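Local coordinates for RNA-dependent RNA polymerase (Dera Ghazi Khan orthonairovirus, PDB 6DX2), which acts as a deubiquitinating OTU-type cysteine protease, the N-terminal domain of the viral L protein, which as a whole is probably an RNA-directed RNA polymerase, at residues Leu81-Ala84 with Asp88-Ala91; Ala66-Ala71 with Ala105-Lys110; Asn96-Trp99 with Val103-Glu106; Ser46-Leu51 with Leu55-Ser60. All coordinates share one frame; numbering follows the deposited sequence.

All four contacts connect helices, or the loops between them, in the helical part of the OTU domain, beside its mixed beta sheet. Contact 4, first along the chain, lies where helix 42-52 is followed, after a short loop, by helix 58-71. Helix 58-71 then supplies half of contact 2, whose other half lies on helix 102-112; contact 1 falls between these halves, and contact 3 ends on the same helix 102-112. Contacts 1, 2 and 3 have centres 11 to 12 Å apart and meet around Tyr89. Contact 4 lies about 22 Å from contact 1, centre to centre, but touches contact 2 through Val47 and Leu108 and contact 3 through Arg59 and Asn96.

Contact 1: residues Leu81-Ala84 with Asp88-Ala91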
# COMPACT_ATOMS: atom_id res chain seq x y z
N LEU A 81 13.90 3.78 -9.37
CA LEU A 81 13.81 3.20 -10.71
C LEU A 81 13.02 4.07 -11.66
O LEU A 81 13.24 4.01 -12.87
CB LEU A 81 13.13 1.83 -10.66
CG LEU A 81 13.96 0.67 -10.13
CD1 LEU A 81 15.21 0.53 -10.96
CD2 LEU A 81 14.31 0.85 -8.67
N ASN A 82 12.10 4.87 -11.13
CA ASN A 82 11.18 5.68 -11.91
C ASN A 82 11.56 7.15 -11.95
O ASN A 82 10.99 7.88 -12.75
CB ASN A 82 9.76 5.55 -11.34
CG ASN A 82 9.13 4.17 -11.59
OD1 ASN A 82 9.68 3.38 -12.34
ND2 ASN A 82 7.92 3.92 -11.00
N TYR A 83 12.46 7.61 -11.10
CA TYR A 83 12.75 9.04 -11.00
C TYR A 83 14.23 9.25 -10.83
O TYR A 83 14.89 8.47 -10.14
CB TYR A 83 12.01 9.69 -9.82
CG TYR A 83 10.54 9.72 -10.06
CD1 TYR A 83 9.96 10.77 -10.74
CD2 TYR A 83 9.73 8.69 -9.62
CE1 TYR A 83 8.60 10.79 -11.00
CE2 TYR A 83 8.37 8.69 -9.86
CZ TYR A 83 7.81 9.75 -10.55
OH TYR A 83 6.44 9.75 -10.78
N ALA A 84 14.75 10.34 -11.42
CA ALA A 84 16.19 10.62 -11.37
C ALA A 84 16.65 11.07 -9.99
O ALA A 84 17.81 10.83 -9.63
CB ALA A 84 16.57 11.70 -12.40
N ASP A 88 12.56 15.44 -8.26
CA ASP A 88 11.61 15.06 -9.31
C ASP A 88 10.47 14.19 -8.75
O ASP A 88 9.30 14.41 -9.09
CB ASP A 88 12.32 14.30 -10.43
CG ASP A 88 13.34 15.16 -11.17
OD1 ASP A 88 13.30 16.41 -11.04
OD2 ASP A 88 14.21 14.57 -11.86
N TYR A 89 10.81 13.20 -7.90
CA TYR A 89 9.78 12.34 -7.35
C TYR A 89 8.77 13.15 -6.55
O TYR A 89 7.54 13.01 -6.73
CB TYR A 89 10.39 11.24 -6.48
CG TYR A 89 9.31 10.45 -5.71
CD1 TYR A 89 8.39 9.64 -6.37
CD2 TYR A 89 9.18 10.57 -4.34
CE1 TYR A 89 7.40 9.00 -5.71
CE2 TYR A 89 8.19 9.90 -3.66
CZ TYR A 89 7.31 9.11 -4.35
OH TYR A 89 6.32 8.43 -3.68
N ARG A 90 9.27 14.01 -5.66
CA ARG A 90 8.34 14.70 -4.77
C ARG A 90 7.43 15.63 -5.55
O ARG A 90 6.24 15.72 -5.24
CB ARG A 90 9.08 15.46 -3.68
CG ARG A 90 9.72 14.51 -2.68
CD ARG A 90 10.56 15.35 -1.69
NE ARG A 90 11.96 15.46 -2.09
CZ ARG A 90 12.58 16.62 -2.28
NH1 ARG A 90 11.92 17.76 -2.12
NH2 ARG A 90 13.86 16.63 -2.64
N ALA A 91 7.95 16.28 -6.58
CA ALA A 91 7.13 17.22 -7.35
C ALA A 91 6.00 16.49 -8.08
O ALA A 91 4.88 17.00 -8.19
CB ALA A 91 8.00 17.99 -8.34
O HOH W 1 13.24 12.20 -12.82
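Tyr83 and Tyr89 meet as a T-shaped pair in which the edge of the Tyr89 ring is directed at the face of Tyr83. The centroids are 5.3 Å apart and the planes are inclined by 68°. The closest approach joins Tyr83 CE2 to Tyr89 CD1 at 3.6 Å. Over the same Tyr83 ring sits the backbone of the neighbouring helix: Tyr89 CA lies 4.0 Å from the ring centroid and only 21° off the normal, a CH-pi contact. Tyr89 can offer both its CA and its ring edge because CG is swung anti to the amide nitrogen (chi1 171°), which sets the ring edge against the Tyr83 face.

A second, polar link runs along the solvent side. One water accepts from Ala84 N at 2.8 Å and donates to Asp88 OD2 at 2.7 Å, while Ala84 CB rests 3.8 Å from Asp88 OD2.

Further out, both phenol oxygens are held by acids: Tyr83 OH by Asp92 on the next turn of the helix, and Tyr89 OH by Glu104 of helix 102-112. Asn85 OD1 accepts from Asp88 N near the start of helix 86-93. Tyr89 also packs on Ile65 and Ala69, so it faces inward. The whole is a short connection between the consecutive helices 77-82 and 86-93, within the helical part of the OTU protease fold.

Contact 2: residues Ala66-Ala71 with Ala105-Lys110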
# COMPACT_ATOMS: atom_id res chain seq x y z
N ALA A 66 6.75 12.54 1.27
CA ALA A 66 7.70 13.45 0.67
C ALA A 66 8.87 13.69 1.62
O ALA A 66 10.01 13.79 1.19
CB ALA A 66 6.99 14.75 0.31
N SER A 67 8.59 13.77 2.94
CA SER A 67 9.67 14.02 3.89
C SER A 67 10.62 12.84 3.91
O SER A 67 11.86 13.02 3.96
CB SER A 67 9.12 14.30 5.29
OG SER A 67 8.90 13.09 6.02
N PHE A 68 10.07 11.62 3.85
CA PHE A 68 10.93 10.45 3.81
C PHE A 68 11.79 10.46 2.55
O PHE A 68 12.98 10.15 2.60
CB PHE A 68 10.11 9.16 3.92
CG PHE A 68 10.96 7.95 4.15
CD1 PHE A 68 11.30 7.55 5.43
CD2 PHE A 68 11.48 7.25 3.06
CE1 PHE A 68 12.10 6.44 5.65
CE2 PHE A 68 12.29 6.15 3.26
CZ PHE A 68 12.58 5.73 4.56
N ALA A 69 11.18 10.76 1.39
CA ALA A 69 11.91 10.77 0.12
C ALA A 69 13.04 11.80 0.13
O ALA A 69 14.11 11.58 -0.44
CB ALA A 69 10.93 11.03 -1.05
N ALA A 70 12.81 12.95 0.78
CA ALA A 70 13.82 14.00 0.86
C ALA A 70 15.00 13.60 1.75
O ALA A 70 16.18 13.88 1.42
CB ALA A 70 13.17 15.29 1.36
N ALA A 71 14.71 12.95 2.89
CA ALA A 71 15.75 12.64 3.85
C ALA A 71 16.42 11.29 3.59
O ALA A 71 17.57 11.10 4.02
CB ALA A 71 15.19 12.63 5.27
N ALA A 105 3.80 2.59 -1.31
CA ALA A 105 3.66 1.61 -0.23
C ALA A 105 5.01 1.35 0.42
O ALA A 105 5.14 1.30 1.65
CB ALA A 105 3.09 0.32 -0.81
N GLU A 106 6.05 1.21 -0.39
CA GLU A 106 7.38 0.98 0.16
C GLU A 106 7.80 2.15 1.04
O GLU A 106 8.24 1.95 2.18
CB GLU A 106 8.37 0.76 -0.97
CG GLU A 106 9.84 0.74 -0.50
CD GLU A 106 10.75 0.33 -1.62
OE1 GLU A 106 10.86 1.14 -2.53
OE2 GLU A 106 11.38 -0.77 -1.56
N ILE A 107 7.61 3.37 0.55
CA ILE A 107 8.04 4.55 1.32
C ILE A 107 7.22 4.71 2.59
O ILE A 107 7.76 4.92 3.69
CB ILE A 107 7.97 5.83 0.46
CG1 ILE A 107 9.00 5.79 -0.65
CG2 ILE A 107 8.26 7.05 1.32
CD1 ILE A 107 8.87 7.00 -1.72
N LEU A 108 5.89 4.61 2.47
CA LEU A 108 5.06 4.83 3.66
C LEU A 108 5.33 3.79 4.74
O LEU A 108 5.25 4.09 5.92
CB LEU A 108 3.56 4.79 3.27
CG LEU A 108 2.69 5.55 4.25
CD1 LEU A 108 3.05 6.93 4.55
CD2 LEU A 108 1.26 5.53 3.62
N SER A 109 5.54 2.54 4.35
CA SER A 109 5.86 1.52 5.36
C SER A 109 7.09 1.90 6.16
O SER A 109 7.10 1.79 7.41
CB SER A 109 6.06 0.18 4.68
OG SER A 109 7.25 0.10 3.94
N LYS A 110 8.13 2.40 5.48
CA LYS A 110 9.29 2.87 6.22
C LYS A 110 8.99 4.18 6.96
O LYS A 110 9.42 4.37 8.10
CB LYS A 110 10.48 3.06 5.26
CG LYS A 110 10.89 1.76 4.54
CD LYS A 110 11.80 1.97 3.33
CE LYS A 110 12.10 0.60 2.66
NZ LYS A 110 13.33 0.65 1.79
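The Phe68 ring overlaps Ile107 and Lys110 of helix 102-112. The methyl CG2 of Ile107 touches the near end of the side chain, 3.7 Å from Phe68 CD2 and 3.8 Å from Phe68 CB. The far end of the ring meets the lysine stem: Phe68 CZ is 3.5 Å from Lys110 CB and 4.0 Å from Lys110 CD. Between these two, the carbonyl oxygen of Ile107 lies over one face of the ring. Phe68 reaches helix 102-112 because a chi1 of -169° sets its ring opposite the amide nitrogen and directs it out from helix 58-71.

Lys110 uses only its aliphatic part here. Its extended chain carries NZ away from the phenyl ring to a hydrogen bond with Gln75 O, in the connection that follows helix 58-71. Behind Ile107, the core of the domain takes over, with Ile65 and Tyr89 against its side chain. On the same helix, Ser109 OG donates to Glu106 O at 2.7 Å.

The two helices are thus joined between these segments mainly by apolar packing, one aromatic ring against methyl and methylene groups, while the lysine ammonium is directed away from the ring to Gln75 O.

Contact 3: residues Asn96-Trp99 with Val103-Glu106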
# COMPACT_ATOMS: atom_id res chain seq x y z
N ASN A 96 -2.10 16.60 -7.42
CA ASN A 96 -3.38 15.91 -7.34
C ASN A 96 -3.48 14.87 -8.44
O ASN A 96 -2.94 15.05 -9.55
CB ASN A 96 -4.55 16.87 -7.48
CG ASN A 96 -4.80 17.75 -6.25
OD1 ASN A 96 -4.41 17.44 -5.13
ND2 ASN A 96 -5.48 18.85 -6.48
N TYR A 97 -4.16 13.76 -8.11
CA TYR A 97 -4.45 12.65 -9.00
C TYR A 97 -3.19 11.91 -9.43
O TYR A 97 -3.21 11.20 -10.44
CB TYR A 97 -5.26 13.12 -10.23
CG TYR A 97 -6.32 14.07 -9.76
CD1 TYR A 97 -7.29 13.64 -8.85
CD2 TYR A 97 -6.34 15.39 -10.17
CE1 TYR A 97 -8.25 14.51 -8.38
CE2 TYR A 97 -7.32 16.26 -9.72
CZ TYR A 97 -8.26 15.81 -8.81
OH TYR A 97 -9.24 16.68 -8.35
N TYR A 98 -2.10 12.04 -8.66
CA TYR A 98 -0.98 11.15 -8.87
C TYR A 98 -1.37 9.77 -8.36
O TYR A 98 -1.87 9.63 -7.22
CB TYR A 98 0.24 11.68 -8.10
CG TYR A 98 1.37 10.72 -8.02
CD1 TYR A 98 1.45 9.79 -6.98
CD2 TYR A 98 2.36 10.73 -8.98
CE1 TYR A 98 2.53 8.88 -6.89
CE2 TYR A 98 3.44 9.85 -8.91
CZ TYR A 98 3.52 8.94 -7.86
OH TYR A 98 4.55 8.04 -7.77
N TRP A 99 -1.21 8.75 -9.18
CA TRP A 99 -1.70 7.42 -8.78
C TRP A 99 -0.67 6.72 -7.92
O TRP A 99 0.40 6.38 -8.40
CB TRP A 99 -2.07 6.58 -10.00
CG TRP A 99 -3.31 7.08 -10.64
CD1 TRP A 99 -3.43 8.21 -11.45
CD2 TRP A 99 -4.64 6.52 -10.52
NE1 TRP A 99 -4.74 8.36 -11.84
CE2 TRP A 99 -5.50 7.35 -11.30
CE3 TRP A 99 -5.19 5.41 -9.86
CZ2 TRP A 99 -6.90 7.13 -11.40
CZ3 TRP A 99 -6.57 5.20 -9.96
CH2 TRP A 99 -7.41 6.06 -10.75
N VAL A 103 5.50 2.09 -5.15
CA VAL A 103 6.54 3.06 -4.79
C VAL A 103 6.19 3.74 -3.48
O VAL A 103 7.03 3.85 -2.57
CB VAL A 103 6.69 4.11 -5.91
CG1 VAL A 103 7.55 5.25 -5.41
CG2 VAL A 103 7.34 3.47 -7.13
N GLU A 104 4.92 4.17 -3.35
CA GLU A 104 4.43 4.82 -2.14
C GLU A 104 4.21 3.82 -1.01
O GLU A 104 4.37 4.19 0.15
CB GLU A 104 3.11 5.55 -2.44
CG GLU A 104 3.40 6.78 -3.30
CD GLU A 104 3.79 6.44 -4.70
OE1 GLU A 104 3.24 5.45 -5.29
OE2 GLU A 104 4.70 7.13 -5.20
N ALA A 105 3.80 2.59 -1.31
CA ALA A 105 3.66 1.61 -0.23
C ALA A 105 5.01 1.35 0.42
O ALA A 105 5.14 1.30 1.65
CB ALA A 105 3.09 0.32 -0.81
N GLU A 106 6.05 1.21 -0.39
CA GLU A 106 7.38 0.98 0.16
C GLU A 106 7.80 2.15 1.04
O GLU A 106 8.24 1.95 2.18
CB GLU A 106 8.37 0.76 -0.97
CG GLU A 106 9.84 0.74 -0.50
CD GLU A 106 10.75 0.33 -1.62
OE1 GLU A 106 10.86 1.14 -2.53
OE2 GLU A 106 11.38 -0.77 -1.56
O HOH W 2 3.81 5.17 -8.16
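The ring of Tyr98 meets the carboxylate of Glu104 with its edge: Glu104 CD lies in the ring plane, 3.5 Å from Tyr98 CE1, and the two flat groups stand nearly perpendicular at 82°. Tyr89, Phe44, Met93 and the side chain of Lys62 pack round the same ring.

The two side chains approach from opposite directions. Tyr98 OH donates to Glu104 OE2 at 2.7 Å, reaching that oxygen from above the carboxylate plane, 38° out of it. Water 2 closes a small cycle, donating to Tyr98 OH at 3.0 Å and to Glu104 OE1 at 2.9 Å, so the phenol both gives and receives. A bend at chi2 (71°) brings the glutamate end back toward the start of its own helix.

Tyr98 belongs to the loop that leads from helix 86-93 into helix 102-112 of the OTU fold, whereas Glu104 lies in the first turn of helix 102-112. Trp99, next in that loop, starts away from residues 103-106, and its side chain touches Cys42, in the Asp-Gly-Asn-Cys sequence characteristic of OTU proteases.

Glu104 is largely buried and well supplied with donors. OE2 also receives Tyr89 OH, and OE1 receives Gly101 N, the backbone amide just ahead of the helix. Four donors of this kind would probably stabilise a negatively charged carboxylate in the interior. Tyr98 and Tyr89, which flank OE2 together, come from two different structural elements and are themselves in contact.

Contact 4: residues Ser46-Leu51 with Leu55-Ser60; sequences SVSFLL and LSEWRS
Ser48 points its side chain straight at the turn that opens helix 58-71, and Phe49, one residue on, meets the Leu55 branch with its CB. A chi1 of -177° extends the serine hydroxyl away from its own amide and into the bend of the chain, where Glu57 N donates to Ser48 OG in a weak hydrogen bond of 3.2 Å with an N-H...O angle of 131°. The same hydroxyl donates to Ser54 O, its stronger partner. Ser48 CB itself rests 3.8 Å from Trp58 N.

Leu55 leaves the backbone facing away, but its branch returns, and CD2 ends 4.0 Å from Phe49 CB. Its carbonyl closes the type I turn by accepting from Trp58 N at 3.2 Å, and lies in plane at the edge of the Trp58 indole. The indole leads away from residues 46-51 toward the start of the same helix, where it packs edge-to-face with Tyr45. Arg59 CG sits 3.3 Å above the indole plane, over its centre.

Glu57 occupies the N-cap of helix 58-71, and Ser60 OG donates back to Glu57 O at 2.8 Å. Within residues 46-51 and 55-60 the polar link is the buried Ser48 hydroxyl. Its bond to Ser54 O and the weak bond from Glu57 N together satisfy this serine as donor and acceptor, with the apolar touch of Phe49 and Leu55 beside them.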
# COMPACT_ATOMS: atom_id res chain seq x y z
N SER A 46 -7.24 5.65 0.72
CA SER A 46 -7.34 4.34 1.34
C SER A 46 -6.46 4.27 2.57
O SER A 46 -6.90 3.75 3.63
CB SER A 46 -6.96 3.27 0.33
OG SER A 46 -7.96 3.16 -0.67
N VAL A 47 -5.21 4.73 2.45
CA VAL A 47 -4.30 4.74 3.59
C VAL A 47 -4.85 5.65 4.68
O VAL A 47 -4.86 5.28 5.86
CB VAL A 47 -2.91 5.19 3.13
CG1 VAL A 47 -2.03 5.53 4.37
CG2 VAL A 47 -2.34 4.04 2.33
N SER A 48 -5.39 6.83 4.29
CA SER A 48 -5.95 7.71 5.30
C SER A 48 -7.13 7.01 6.01
O SER A 48 -7.28 7.11 7.23
CB SER A 48 -6.43 9.02 4.66
OG SER A 48 -6.93 9.94 5.63
N PHE A 49 -7.98 6.32 5.25
CA PHE A 49 -9.11 5.65 5.89
C PHE A 49 -8.63 4.66 6.95
O PHE A 49 -9.22 4.59 8.04
CB PHE A 49 -9.97 4.89 4.87
CG PHE A 49 -11.21 4.27 5.52
CD1 PHE A 49 -12.27 5.06 5.89
CD2 PHE A 49 -11.22 2.92 5.85
CE1 PHE A 49 -13.42 4.51 6.52
CE2 PHE A 49 -12.33 2.37 6.49
CZ PHE A 49 -13.42 3.18 6.81
N LEU A 50 -7.60 3.89 6.61
CA LEU A 50 -7.12 2.86 7.53
C LEU A 50 -6.40 3.44 8.73
O LEU A 50 -6.44 2.83 9.82
CB LEU A 50 -6.24 1.88 6.79
CG LEU A 50 -7.03 1.02 5.80
CD1 LEU A 50 -6.09 0.21 4.98
CD2 LEU A 50 -8.04 0.06 6.52
N LEU A 51 -5.73 4.59 8.58
CA LEU A 51 -5.03 5.16 9.74
C LEU A 51 -5.94 6.01 10.62
O LEU A 51 -5.79 5.99 11.84
CB LEU A 51 -3.86 6.02 9.29
CG LEU A 51 -2.81 5.27 8.51
CD1 LEU A 51 -1.79 6.28 7.97
CD2 LEU A 51 -2.06 4.22 9.44
N LEU A 55 -11.08 10.28 5.45
CA LEU A 55 -10.32 10.54 4.24
C LEU A 55 -9.55 11.85 4.31
O LEU A 55 -8.72 12.12 3.43
CB LEU A 55 -11.27 10.59 3.03
CG LEU A 55 -12.12 9.36 2.77
CD1 LEU A 55 -12.79 9.44 1.43
CD2 LEU A 55 -11.26 8.08 2.85
N SER A 56 -9.78 12.64 5.35
CA SER A 56 -9.34 14.03 5.32
C SER A 56 -7.83 14.18 5.46
O SER A 56 -7.34 15.29 5.21
CB SER A 56 -10.03 14.83 6.41
OG SER A 56 -9.61 14.41 7.69
N GLU A 57 -7.11 13.13 5.87
CA GLU A 57 -5.68 13.16 6.10
C GLU A 57 -4.87 12.73 4.87
O GLU A 57 -3.64 12.60 4.96
CB GLU A 57 -5.33 12.29 7.30
CG GLU A 57 -5.82 12.88 8.60
CD GLU A 57 -7.27 12.51 8.94
OE1 GLU A 57 -7.91 11.77 8.17
OE2 GLU A 57 -7.77 12.97 9.99
N TRP A 58 -5.52 12.58 3.72
CA TRP A 58 -4.85 11.98 2.57
C TRP A 58 -3.70 12.85 2.06
O TRP A 58 -2.66 12.32 1.66
CB TRP A 58 -5.88 11.71 1.47
CG TRP A 58 -6.38 12.92 0.74
CD1 TRP A 58 -7.46 13.68 1.08
CD2 TRP A 58 -5.87 13.46 -0.47
NE1 TRP A 58 -7.63 14.68 0.17
CE2 TRP A 58 -6.67 14.56 -0.80
CE3 TRP A 58 -4.81 13.11 -1.32
CZ2 TRP A 58 -6.45 15.36 -1.95
CZ3 TRP A 58 -4.57 13.90 -2.44
CH2 TRP A 58 -5.41 15.01 -2.75
N ARG A 59 -3.86 14.18 2.10
CA ARG A 59 -2.75 15.03 1.67
C ARG A 59 -1.59 15.00 2.66
O ARG A 59 -0.42 15.07 2.26
CB ARG A 59 -3.21 16.48 1.48
CG ARG A 59 -4.44 16.68 0.56
CD ARG A 59 -4.65 18.18 0.16
NE ARG A 59 -3.81 18.44 -1.01
CZ ARG A 59 -4.26 18.57 -2.26
NH1 ARG A 59 -5.57 18.53 -2.53
NH2 ARG A 59 -3.39 18.78 -3.24
N SER A 60 -1.87 14.93 3.96
CA SER A 60 -0.76 14.92 4.91
C SER A 60 0.03 13.62 4.83
O SER A 60 1.23 13.60 5.13
CB SER A 60 -1.27 15.17 6.32
OG SER A 60 -2.10 14.11 6.70